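Local atomic coordinates of LAO/AO transport system kinase (Escherichia coli, PDB entry 2P67), a protein that belongs to the MeaB family of P-loop GTPases, proteins associated with methylmalonyl-CoA mutase. Residues 292-305 / 317-329. Numbering follows the deposited sequence. Where two conformers were deposited one is given.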
ATOM      1  N   LEU A 292      -7.335 -16.476 -13.778  1.00 45.68           N
ATOM      2  CA  LEU A 292      -7.953 -17.334 -12.763  1.00 45.32           C
ATOM      3  C   LEU A 292      -9.305 -16.792 -12.291  1.00 45.02           C
ATOM      4  O   LEU A 292     -10.314 -17.492 -12.360  1.00 44.70           O
ATOM      5  CB  LEU A 292      -7.004 -17.506 -11.573  1.00 45.14           C
ATOM      6  CG  LEU A 292      -7.456 -18.414 -10.435  1.00 45.28           C
ATOM      7  CD1 LEU A 292      -7.554 -19.858 -10.906  1.00 45.51           C
ATOM      8  CD2 LEU A 292      -6.487 -18.284  -9.265  1.00 45.77           C
ATOM      9  N   PHE A 293      -9.322 -15.543 -11.831  1.00 44.94           N
ATOM     10  CA  PHE A 293     -10.538 -14.941 -11.280  1.00 45.33           C
ATOM     11  C   PHE A 293     -11.570 -14.567 -12.350  1.00 46.25           C
ATOM     12  O   PHE A 293     -12.741 -14.314 -12.037  1.00 46.34           O
ATOM     13  CB  PHE A 293     -10.188 -13.765 -10.358  1.00 45.02           C
ATOM     14  CG  PHE A 293      -9.578 -14.198  -9.040  1.00 44.10           C
ATOM     15  CD1 PHE A 293      -8.218 -14.488  -8.944  1.00 43.13           C
ATOM     16  CD2 PHE A 293     -10.373 -14.341  -7.905  1.00 43.49           C
ATOM     17  CE1 PHE A 293      -7.656 -14.912  -7.736  1.00 42.57           C
ATOM     18  CE2 PHE A 293      -9.821 -14.758  -6.687  1.00 41.89           C
ATOM     19  CZ  PHE A 293      -8.467 -15.041  -6.601  1.00 42.68           C
ATOM     20  N   ALA A 294     -11.139 -14.564 -13.613  1.00 46.88           N
ATOM     21  CA  ALA A 294     -12.052 -14.384 -14.743  1.00 47.40           C
ATOM     22  C   ALA A 294     -12.774 -15.689 -15.073  1.00 47.68           C
ATOM     23  O   ALA A 294     -13.957 -15.674 -15.435  1.00 48.14           O
ATOM     24  CB  ALA A 294     -11.308 -13.859 -15.972  1.00 47.60           C
ATOM     25  N   ASN A 295     -12.059 -16.807 -14.948  1.00 47.46           N
ATOM     26  CA  ASN A 295     -12.631 -18.128 -15.171  1.00 47.25           C
ATOM     27  C   ASN A 295     -14.006 -18.269 -14.495  1.00 47.15           C
ATOM     28  O   ASN A 295     -14.150 -18.015 -13.293  1.00 46.65           O
ATOM     29  CB  ASN A 295     -11.671 -19.210 -14.688  1.00 47.47           C
ATOM     30  CG  ASN A 295     -12.073 -20.590 -15.151  1.00 48.37           C
ATOM     31  OD1 ASN A 295     -11.863 -20.950 -16.308  1.00 50.85           O
ATOM     32  ND2 ASN A 295     -12.653 -21.374 -14.253  1.00 48.41           N
ATOM     33  N   GLU A 296     -15.012 -18.644 -15.286  1.00 46.47           N
ATOM     34  CA  GLU A 296     -16.393 -18.680 -14.820  1.00 46.01           C
ATOM     35  C   GLU A 296     -16.594 -19.734 -13.733  1.00 44.88           C
ATOM     36  O   GLU A 296     -17.320 -19.505 -12.766  1.00 44.91           O
ATOM     37  CB  GLU A 296     -17.334 -18.936 -15.993  1.00 46.67           C
ATOM     38  CG  GLU A 296     -18.673 -18.225 -15.887  1.00 49.56           C
ATOM     39  CD  GLU A 296     -19.759 -18.919 -16.697  1.00 52.76           C
ATOM     40  OE1 GLU A 296     -19.536 -19.185 -17.900  1.00 53.56           O
ATOM     41  OE2 GLU A 296     -20.833 -19.206 -16.121  1.00 54.11           O
ATOM     42  N   ASP A 297     -15.938 -20.881 -13.893  1.00 43.73           N
ATOM     43  CA  ASP A 297     -16.019 -21.965 -12.921  1.00 42.82           C
ATOM     44  C   ASP A 297     -15.329 -21.611 -11.611  1.00 41.81           C
ATOM     45  O   ASP A 297     -15.860 -21.894 -10.523  1.00 41.57           O
ATOM     46  CB  ASP A 297     -15.416 -23.247 -13.489  1.00 43.33           C
ATOM     47  CG  ASP A 297     -16.313 -23.905 -14.527  1.00 44.50           C
ATOM     48  OD1 ASP A 297     -17.540 -23.643 -14.524  1.00 45.26           O
ATOM     49  OD2 ASP A 297     -15.786 -24.690 -15.335  1.00 45.30           O
ATOM     50  N   PHE A 298     -14.146 -21.006 -11.710  1.00 40.06           N
ATOM     51  CA  PHE A 298     -13.407 -20.639 -10.510  1.00 38.71           C
ATOM     52  C   PHE A 298     -14.083 -19.500  -9.754  1.00 38.03           C
ATOM     53  O   PHE A 298     -14.116 -19.513  -8.529  1.00 37.84           O
ATOM     54  CB  PHE A 298     -11.945 -20.275 -10.793  1.00 38.71           C
ATOM     55  CG  PHE A 298     -11.198 -19.891  -9.556  1.00 37.42           C
ATOM     56  CD1 PHE A 298     -10.729 -20.873  -8.682  1.00 37.70           C
ATOM     57  CD2 PHE A 298     -11.023 -18.557  -9.221  1.00 35.96           C
ATOM     58  CE1 PHE A 298     -10.061 -20.518  -7.496  1.00 37.56           C
ATOM     59  CE2 PHE A 298     -10.361 -18.197  -8.039  1.00 35.82           C
ATOM     60  CZ  PHE A 298      -9.882 -19.180  -7.184  1.00 35.94           C
ATOM     61  N   ASP A 299     -14.585 -18.509 -10.488  1.00 37.08           N
ATOM     62  CA  ASP A 299     -15.289 -17.377  -9.893  1.00 36.60           C
ATOM     63  C   ASP A 299     -16.481 -17.867  -9.072  1.00 36.36           C
ATOM     64  O   ASP A 299     -16.726 -17.378  -7.963  1.00 35.87           O
ATOM     65  CB  ASP A 299     -15.753 -16.397 -10.977  1.00 37.02           C
ATOM     66  CG  ASP A 299     -16.676 -15.318 -10.436  1.00 37.82           C
ATOM     67  OD1 ASP A 299     -16.216 -14.483  -9.634  1.00 38.50           O
ATOM     68  OD2 ASP A 299     -17.871 -15.322 -10.795  1.00 39.72           O
ATOM     69  N   ARG A 300     -17.206 -18.840  -9.623  1.00 35.91           N
ATOM     70  CA  ARG A 300     -18.368 -19.432  -8.962  1.00 35.69           C
ATOM     71  C   ARG A 300     -17.969 -20.143  -7.666  1.00 34.61           C
ATOM     72  O   ARG A 300     -18.531 -19.865  -6.606  1.00 34.61           O
ATOM     73  CB  ARG A 300     -19.076 -20.391  -9.935  1.00 36.23           C
ATOM     74  CG  ARG A 300     -20.253 -21.177  -9.340  1.00 39.64           C
ATOM     75  CD  ARG A 300     -21.112 -21.816 -10.429  1.00 43.27           C
ATOM     76  NE  ARG A 300     -21.761 -20.808 -11.273  1.00 47.42           N
ATOM     77  CZ  ARG A 300     -21.517 -20.623 -12.572  1.00 49.30           C
ATOM     78  NH1 ARG A 300     -20.635 -21.383 -13.216  1.00 50.63           N
ATOM     79  NH2 ARG A 300     -22.166 -19.674 -13.235  1.00 50.83           N
ATOM     80  N   TYR A 301     -16.981 -21.033  -7.760  1.00 33.27           N
ATOM     81  CA  TYR A 301     -16.472 -21.780  -6.619  1.00 32.60           C
ATOM     82  C   TYR A 301     -15.865 -20.864  -5.553  1.00 32.03           C
ATOM     83  O   TYR A 301     -16.043 -21.089  -4.346  1.00 30.71           O
ATOM     84  CB  TYR A 301     -15.426 -22.785  -7.087  1.00 33.32           C
ATOM     85  CG  TYR A 301     -15.069 -23.806  -6.038  1.00 34.47           C
ATOM     86  CD1 TYR A 301     -15.898 -24.903  -5.810  1.00 36.11           C
ATOM     87  CD2 TYR A 301     -13.915 -23.676  -5.264  1.00 35.72           C
ATOM     88  CE1 TYR A 301     -15.588 -25.849  -4.852  1.00 36.72           C
ATOM     89  CE2 TYR A 301     -13.596 -24.622  -4.290  1.00 36.30           C
ATOM     90  CZ  TYR A 301     -14.444 -25.710  -4.098  1.00 36.21           C
ATOM     91  OH  TYR A 301     -14.158 -26.656  -3.154  1.00 35.65           O
ATOM     92  N   TYR A 302     -15.153 -19.829  -6.006  1.00 31.05           N
ATOM     93  CA  TYR A 302     -14.594 -18.822  -5.101  1.00 30.52           C
ATOM     94  C   TYR A 302     -15.691 -18.100  -4.309  1.00 30.05           C
ATOM     95  O   TYR A 302     -15.584 -17.938  -3.088  1.00 28.99           O
ATOM     96  CB  TYR A 302     -13.711 -17.824  -5.878  1.00 30.61           C
ATOM     97  CG  TYR A 302     -13.086 -16.785  -4.987  1.00 30.60           C
ATOM     98  CD1 TYR A 302     -11.981 -17.096  -4.196  1.00 31.27           C
ATOM     99  CD2 TYR A 302     -13.593 -15.489  -4.936  1.00 31.49           C
ATOM    100  CE1 TYR A 302     -11.398 -16.140  -3.350  1.00 30.45           C
ATOM    101  CE2 TYR A 302     -13.018 -14.527  -4.101  1.00 31.99           C
ATOM    102  CZ  TYR A 302     -11.929 -14.872  -3.301  1.00 31.32           C
ATOM    103  OH  TYR A 302     -11.366 -13.920  -2.488  1.00 32.27           O
ATOM    104  N   ARG A 303     -16.748 -17.683  -5.004  1.00 29.88           N
ATOM    105  CA  ARG A 303     -17.836 -16.956  -4.360  1.00 30.63           C
ATOM    106  C   ARG A 303     -18.621 -17.839  -3.388  1.00 29.68           C
ATOM    107  O   ARG A 303     -19.008 -17.377  -2.326  1.00 30.09           O
ATOM    108  CB  ARG A 303     -18.758 -16.289  -5.385  1.00 31.51           C
ATOM    109  CG  ARG A 303     -18.136 -15.061  -6.084  1.00 34.94           C
ATOM    110  CD  ARG A 303     -19.114 -14.367  -7.042  1.00 40.74           C
ATOM    111  NE  ARG A 303     -19.234 -15.074  -8.322  1.00 45.73           N
ATOM    112  CZ  ARG A 303     -20.303 -15.772  -8.713  1.00 47.45           C
ATOM    113  NH1 ARG A 303     -20.300 -16.382  -9.891  1.00 48.58           N
ATOM    114  NH2 ARG A 303     -21.380 -15.865  -7.937  1.00 48.83           N
ATOM    115  N   GLN A 304     -18.831 -19.104  -3.747  1.00 29.78           N
ATOM    116  CA  GLN A 304     -19.467 -20.076  -2.845  1.00 29.40           C
ATOM    117  C   GLN A 304     -18.614 -20.356  -1.603  1.00 28.64           C
ATOM    118  O   GLN A 304     -19.141 -20.542  -0.508  1.00 27.42           O
ATOM    119  CB  GLN A 304     -19.805 -21.381  -3.584  1.00 29.81           C
ATOM    120  CG  GLN A 304     -20.930 -21.254  -4.624  1.00 31.31           C
ATOM    121  CD  GLN A 304     -22.211 -20.598  -4.088  1.00 31.53           C
ATOM    122  OE1 GLN A 304     -22.683 -19.613  -4.646  1.00 34.83           O
ATOM    123  NE2 GLN A 304     -22.769 -21.140  -3.009  1.00 31.85           N
ATOM    124  N   THR A 305     -17.294 -20.385  -1.784  1.00 27.57           N
ATOM    125  CA  THR A 305     -16.376 -20.560  -0.666  1.00 27.33           C
ATOM    126  C   THR A 305     -16.435 -19.358   0.269  1.00 27.01           C
ATOM    127  O   THR A 305     -16.592 -19.532   1.468  1.00 27.12           O
ATOM    128  CB  THR A 305     -14.934 -20.795  -1.134  1.00 27.96           C
ATOM    129  OG1 THR A 305     -14.892 -21.970  -1.953  1.00 27.06           O
ATOM    130  CG2 THR A 305     -13.987 -20.936   0.069  1.00 27.10           C
ATOM    131  N   ARG A 317      -9.176 -21.560   7.145  1.00 25.45           N
ATOM    132  CA  ARG A 317      -8.223 -22.621   6.787  1.00 25.86           C
ATOM    133  C   ARG A 317      -8.802 -23.556   5.721  1.00 25.62           C
ATOM    134  O   ARG A 317      -8.178 -23.802   4.685  1.00 24.29           O
ATOM    135  CB  ARG A 317      -7.841 -23.442   8.029  1.00 25.91           C
ATOM    136  CG  ARG A 317      -6.981 -24.652   7.710  1.00 29.39           C
ATOM    137  CD  ARG A 317      -6.903 -25.603   8.892  1.00 28.67           C
ATOM    138  NE  ARG A 317      -6.011 -25.059   9.906  1.00 30.56           N
ATOM    139  CZ  ARG A 317      -5.302 -25.809  10.738  1.00 30.30           C
ATOM    140  NH1 ARG A 317      -5.379 -27.139  10.665  1.00 29.74           N
ATOM    141  NH2 ARG A 317      -4.528 -25.233  11.635  1.00 28.15           N
ATOM    142  N   THR A 318     -10.005 -24.069   5.988  1.00 24.76           N
ATOM    143  CA  THR A 318     -10.666 -24.997   5.077  1.00 25.67           C
ATOM    144  C   THR A 318     -11.037 -24.297   3.789  1.00 25.68           C
ATOM    145  O   THR A 318     -10.855 -24.856   2.708  1.00 24.98           O
ATOM    146  CB  THR A 318     -11.898 -25.679   5.727  1.00 25.02           C
ATOM    147  OG1 THR A 318     -11.434 -26.531   6.763  1.00 27.52           O
ATOM    148  CG2 THR A 318     -12.646 -26.550   4.722  1.00 26.20           C
ATOM    149  N   GLY A 319     -11.527 -23.061   3.901  1.00 26.32           N
ATOM    150  CA  GLY A 319     -11.809 -22.260   2.713  1.00 27.27           C
ATOM    151  C   GLY A 319     -10.593 -22.202   1.791  1.00 28.16           C
ATOM    152  O   GLY A 319     -10.693 -22.457   0.576  1.00 28.33           O
ATOM    153  N   LEU A 320      -9.440 -21.894   2.379  1.00 28.44           N
ATOM    154  CA  LEU A 320      -8.200 -21.774   1.621  0.70 29.09           C
ATOM    155  C   LEU A 320      -7.785 -23.099   0.992  1.00 29.80           C
ATOM    156  O   LEU A 320      -7.477 -23.153  -0.198  1.00 29.50           O
ATOM    157  CB  LEU A 320      -7.077 -21.215   2.501  0.70 29.00           C
ATOM    158  CG  LEU A 320      -5.720 -20.981   1.821  0.70 29.37           C
ATOM    159  CD1 LEU A 320      -5.827 -19.880   0.769  0.70 30.00           C
ATOM    160  CD2 LEU A 320      -4.661 -20.641   2.851  0.70 30.58           C
ATOM    161  N   ARG A 321      -7.771 -24.163   1.796  1.00 30.63           N
ATOM    162  CA  ARG A 321      -7.389 -25.496   1.306  1.00 31.92           C
ATOM    163  C   ARG A 321      -8.201 -25.923   0.087  1.00 32.37           C
ATOM    164  O   ARG A 321      -7.646 -26.381  -0.910  1.00 32.56           O
ATOM    165  CB  ARG A 321      -7.506 -26.541   2.418  1.00 32.25           C
ATOM    166  CG  ARG A 321      -7.011 -27.935   2.022  1.00 35.49           C
ATOM    167  CD  ARG A 321      -7.204 -28.938   3.144  1.00 41.34           C
ATOM    168  NE  ARG A 321      -8.617 -29.145   3.481  1.00 43.91           N
ATOM    169  CZ  ARG A 321      -9.214 -28.694   4.584  1.00 46.58           C
ATOM    170  NH1 ARG A 321      -8.540 -27.993   5.498  1.00 48.40           N
ATOM    171  NH2 ARG A 321     -10.498 -28.953   4.780  1.00 47.36           N
ATOM    172  N   GLN A 322      -9.518 -25.774   0.160  1.00 32.89           N
ATOM    173  CA  GLN A 322     -10.363 -26.221  -0.932  1.00 33.44           C
ATOM    174  C   GLN A 322     -10.220 -25.340  -2.171  1.00 33.66           C
ATOM    175  O   GLN A 322     -10.324 -25.833  -3.292  1.00 33.07           O
ATOM    176  CB  GLN A 322     -11.816 -26.357  -0.493  1.00 34.29           C
ATOM    177  CG  GLN A 322     -12.564 -25.073  -0.241  1.00 35.58           C
ATOM    178  CD  GLN A 322     -13.979 -25.344   0.229  1.00 37.61           C
ATOM    179  OE1 GLN A 322     -14.237 -26.346   0.903  1.00 36.79           O
ATOM    180  NE2 GLN A 322     -14.905 -24.459  -0.132  1.00 37.07           N
ATOM    181  N   LEU A 323      -9.966 -24.046  -1.982  1.00 33.03           N
ATOM    182  CA  LEU A 323      -9.618 -23.208  -3.124  1.00 33.80           C
ATOM    183  C   LEU A 323      -8.327 -23.699  -3.789  1.00 34.64           C
ATOM    184  O   LEU A 323      -8.266 -23.795  -5.015  1.00 35.06           O
ATOM    185  CB  LEU A 323      -9.504 -21.730  -2.726  1.00 33.00           C
ATOM    186  CG  LEU A 323     -10.851 -21.039  -2.521  1.00 31.54           C
ATOM    187  CD1 LEU A 323     -10.637 -19.715  -1.775  1.00 30.30           C
ATOM    188  CD2 LEU A 323     -11.599 -20.858  -3.851  1.00 31.05           C
ATOM    189  N   SER A 324      -7.325 -24.034  -2.976  1.00 35.85           N
ATOM    190  CA  SER A 324      -6.037 -24.536  -3.473  1.00 38.03           C
ATOM    191  C   SER A 324      -6.204 -25.837  -4.247  1.00 38.87           C
ATOM    192  O   SER A 324      -5.648 -26.005  -5.331  1.00 39.34           O
ATOM    193  CB  SER A 324      -5.064 -24.765  -2.320  1.00 38.11           C
ATOM    194  OG  SER A 324      -4.675 -23.542  -1.728  1.00 40.33           O
ATOM    195  N   GLU A 325      -6.969 -26.762  -3.677  1.00 40.02           N
ATOM    196  CA  GLU A 325      -7.270 -28.031  -4.340  1.00 41.09           C
ATOM    197  C   GLU A 325      -8.002 -27.818  -5.662  1.00 41.28           C
ATOM    198  O   GLU A 325      -7.665 -28.456  -6.665  1.00 41.39           O
ATOM    199  CB  GLU A 325      -8.082 -28.948  -3.412  1.00 41.37           C
ATOM    200  CG  GLU A 325      -7.306 -29.420  -2.191  1.00 43.00           C
ATOM    201  CD  GLU A 325      -8.116 -30.309  -1.248  1.00 45.92           C
ATOM    202  OE1 GLU A 325      -9.364 -30.396  -1.370  1.00 46.51           O
ATOM    203  OE2 GLU A 325      -7.488 -30.922  -0.361  1.00 46.71           O
ATOM    204  N   PHE A 326      -9.001 -26.934  -5.670  1.00 41.33           N
ATOM    205  CA  PHE A 326      -9.713 -26.604  -6.903  1.00 41.74           C
ATOM    206  C   PHE A 326      -8.747 -26.102  -7.977  1.00 42.40           C
ATOM    207  O   PHE A 326      -8.831 -26.526  -9.136  1.00 42.11           O
ATOM    208  CB  PHE A 326     -10.817 -25.577  -6.657  1.00 41.66           C
ATOM    209  CG  PHE A 326     -11.711 -25.348  -7.849  1.00 42.64           C
ATOM    210  CD1 PHE A 326     -12.907 -26.057  -7.988  1.00 42.18           C
ATOM    211  CD2 PHE A 326     -11.366 -24.413  -8.828  1.00 43.05           C
ATOM    212  CE1 PHE A 326     -13.737 -25.844  -9.087  1.00 42.46           C
ATOM    213  CE2 PHE A 326     -12.196 -24.189  -9.930  1.00 42.92           C
ATOM    214  CZ  PHE A 326     -13.384 -24.907 -10.059  1.00 43.15           C
ATOM    215  N   ILE A 327      -7.826 -25.220  -7.584  1.00 42.92           N
ATOM    216  CA  ILE A 327      -6.823 -24.672  -8.506  1.00 44.05           C
ATOM    217  C   ILE A 327      -5.856 -25.741  -9.046  1.00 45.06           C
ATOM    218  O   ILE A 327      -5.618 -25.795 -10.255  1.00 45.10           O
ATOM    219  CB  ILE A 327      -6.067 -23.469  -7.884  1.00 43.84           C
ATOM    220  CG1 ILE A 327      -7.016 -22.278  -7.741  1.00 42.99           C
ATOM    221  CG2 ILE A 327      -4.837 -23.083  -8.726  1.00 43.70           C
ATOM    222  CD1 ILE A 327      -6.662 -21.351  -6.623  1.00 42.22           C
ATOM    223  N   GLN A 328      -5.333 -26.590  -8.157  1.00 46.39           N
ATOM    224  CA  GLN A 328      -4.426 -27.687  -8.537  1.00 47.87           C
ATOM    225  C   GLN A 328      -5.087 -28.652  -9.509  1.00 48.31           C
ATOM    226  O   GLN A 328      -4.461 -29.094 -10.470  1.00 48.64           O
ATOM    227  CB  GLN A 328      -3.950 -28.473  -7.308  1.00 48.24           C
ATOM    228  CG  GLN A 328      -3.214 -27.657  -6.253  1.00 50.93           C
ATOM    229  CD  GLN A 328      -2.076 -26.843  -6.827  1.00 54.59           C
ATOM    230  OE1 GLN A 328      -1.193 -27.382  -7.506  1.00 56.77           O
ATOM    231  NE2 GLN A 328      -2.090 -25.534  -6.563  1.00 55.03           N
ATOM    232  N   THR A 329      -6.351 -28.969  -9.236  1.00 48.85           N
ATOM    233  CA  THR A 329      -7.181 -29.836 -10.065  1.00 49.32           C
ATOM    234  C   THR A 329      -7.836 -28.996 -11.161  1.00 49.38           C
ATOM    235  O   THR A 329      -8.277 -29.527 -12.182  1.00 49.93           O
ATOM    236  CB  THR A 329      -8.273 -30.510  -9.196  1.00 49.13           C
ATOM    237  OG1 THR A 329      -7.660 -31.101  -8.049  1.00 49.82           O
ATOM    238  CG2 THR A 329      -9.031 -31.590  -9.968  1.00 50.28           C
TER
HETATM  239  O   HOH W   1     -11.777 -27.995  -3.833  1.00 38.38           O
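Thr305 OG1 is held by two hydrogen bonds: it accepts one from Gln322 NE2 at 3.1 Å, with the hydroxyl oxygen in the plane of the Gln322 amide, and donates one to Tyr301 O, one turn back in its helix, at 2.8 Å. Gln322 reaches it on an extended chain whose CG sits between the backbone N and the carbonyl carbon (chi1 72°), and the same side chain runs past the Tyr301 hydroxyl. A water bridges that hydroxyl to Gln322 O, so the outer end of the tyrosine is tied to the facing helix.

The Tyr301 ring lies in an offset stack on Phe326, with centroids 4.5 Å apart and planes 15° from parallel; Phe326 CD1 stands over the centre of the tyrosine ring. Phe326 also meets Phe298, the ring planes at 48°, its CD2 at the edge of the Phe298 ring, 3.6 Å from Phe298 CD1. Leu323 is a knob among Phe298, Tyr301, Tyr302 and Thr305, and Ile327 CG1 packs 3.5 Å from Phe298 CE1.

The axes of segments 296-305 and 317-328 approach to 10.4 Å; the helices that carry them, 296-310 and 316-328, form an antiparallel hairpin at the far end of long helix 267-294, remote from the central parallel sheet and bordered by the second subunit.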